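Local coordinates for putative Killer protein (Pseudomonas putida, PDB 6F8S), which probably acts as the HigB-like toxin of a type II toxin-antitoxin system, a RelE-family relative whose members typically cleave mRNA on the ribosome, at residues B[44-47]-B[48-52]. Residues are numbered along the deposited sequence; the frame is centred on the assembly and turned at random.
Sequences AATE and LRDLR
The loop joining helix 31-44 to the short helix 49-52 is closed by D50, whose carboxylate folds back onto the backbone of T46 and E47, a compact example of one side chain satisfying two successive amides where the chain changes direction. OD2 of D50 accepts from N of T46 at 2.8 Å, through its anti lone pair, and from N of E47 at 3.1 Å. The second donor arrives from above the carboxylate plane, 50° out of it, which lets one oxygen serve both without their competing for a single direction. With CG beside the backbone N (chi1 -67°), the aspartate group swings back toward the residues that precede it. A return bond completes the turn: N of D50 donates to O of E47 at 2.9 Å, so E47 and D50 are joined by two reciprocal bonds, each residue giving its amide to the other. On the apolar side, CB of A45 lies 3.8 Å from CB of D50 and 4.0 Å from CG of L51; W84 of strand 79-85 touches both A45 and L51, tying the turn to the sheet. E47 and R49 run side by side, and a nearly straight salt bridge of 2.7 Å links OE1 of E47 to NE of R49. The carboxylate meets the guanidinium at its edge, with the two planes turned 69° apart, so this is a single-pronged contact rather than a flat, two-pronged pairing. NH1 of R49 forms a salt bridge with an acidic side chain on the chain of another protein, and a backbone group of that chain hydrogen-bonds OD1 of D50. The aspartate thus divides its oxygens between the turn and the partner chain, and two donors on OD2 would be expected to favour its charged form; the bonds that shape the loop probably also fix how D50 presents OD1 to the partner chain.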
# COMPACT_ATOMS: atom_id res chain seq x y z
N ALA B 44 -4.68 -7.26 1.79
CA ALA B 44 -4.22 -6.51 0.64
C ALA B 44 -5.37 -6.10 -0.30
O ALA B 44 -5.19 -5.22 -1.12
CB ALA B 44 -3.21 -7.33 -0.13
N ALA B 45 -6.53 -6.73 -0.17
CA ALA B 45 -7.63 -6.52 -1.11
C ALA B 45 -8.17 -5.10 -1.07
O ALA B 45 -8.36 -4.50 -0.01
CB ALA B 45 -8.75 -7.51 -0.84
N THR B 46 -8.41 -4.57 -2.26
CA THR B 46 -8.91 -3.22 -2.43
C THR B 46 -10.34 -3.26 -2.96
O THR B 46 -11.14 -2.38 -2.67
CB THR B 46 -7.98 -2.45 -3.37
OG1 THR B 46 -6.98 -1.83 -2.57
CG2 THR B 46 -8.70 -1.44 -4.14
N GLU B 47 -10.65 -4.31 -3.71
CA GLU B 47 -11.98 -4.53 -4.26
C GLU B 47 -12.33 -6.01 -4.12
O GLU B 47 -11.44 -6.85 -4.08
CB GLU B 47 -12.06 -4.09 -5.74
CG GLU B 47 -12.02 -2.59 -5.93
CD GLU B 47 -12.05 -2.16 -7.39
OE1 GLU B 47 -12.36 -3.01 -8.28
OE2 GLU B 47 -11.76 -0.97 -7.67
N LEU B 48 -13.62 -6.31 -4.09
CA LEU B 48 -14.09 -7.67 -3.98
C LEU B 48 -13.53 -8.60 -5.06
O LEU B 48 -13.32 -9.80 -4.81
CB LEU B 48 -15.62 -7.70 -4.00
CG LEU B 48 -16.24 -9.08 -3.83
CD1 LEU B 48 -15.65 -9.77 -2.60
CD2 LEU B 48 -17.75 -8.98 -3.70
N ARG B 49 -13.23 -8.06 -6.24
CA ARG B 49 -12.64 -8.88 -7.31
C ARG B 49 -11.29 -9.48 -6.89
O ARG B 49 -10.92 -10.56 -7.34
CB ARG B 49 -12.46 -8.07 -8.59
CG ARG B 49 -11.52 -6.89 -8.49
CD ARG B 49 -11.53 -6.09 -9.81
NE ARG B 49 -12.67 -5.18 -9.86
CZ ARG B 49 -13.73 -5.35 -10.64
NH1 ARG B 49 -13.79 -6.39 -11.45
NH2 ARG B 49 -14.72 -4.47 -10.62
N ASP B 50 -10.58 -8.78 -6.00
CA ASP B 50 -9.31 -9.25 -5.51
C ASP B 50 -9.48 -10.58 -4.77
O ASP B 50 -8.56 -11.40 -4.74
CB ASP B 50 -8.67 -8.21 -4.60
CG ASP B 50 -8.26 -6.94 -5.36
OD1 ASP B 50 -7.96 -7.05 -6.58
OD2 ASP B 50 -8.21 -5.84 -4.75
N LEU B 51 -10.66 -10.81 -4.19
CA LEU B 51 -10.89 -12.07 -3.49
C LEU B 51 -11.66 -13.06 -4.34
O LEU B 51 -11.48 -14.25 -4.21
CB LEU B 51 -11.62 -11.82 -2.18
CG LEU B 51 -10.76 -10.97 -1.25
CD1 LEU B 51 -11.58 -10.51 -0.07
CD2 LEU B 51 -9.51 -11.74 -0.78
N ARG B 52 -12.48 -12.55 -5.26
CA ARG B 52 -13.24 -13.39 -6.18
C ARG B 52 -12.40 -13.95 -7.33
O ARG B 52 -12.62 -15.07 -7.79
CB ARG B 52 -14.42 -12.60 -6.77
CG ARG B 52 -15.39 -13.43 -7.59
CD ARG B 52 -16.75 -12.79 -7.56
NE ARG B 52 -16.61 -11.37 -7.84
CZ ARG B 52 -17.46 -10.43 -7.44
NH1 ARG B 52 -18.54 -10.77 -6.74
NH2 ARG B 52 -17.22 -9.15 -7.75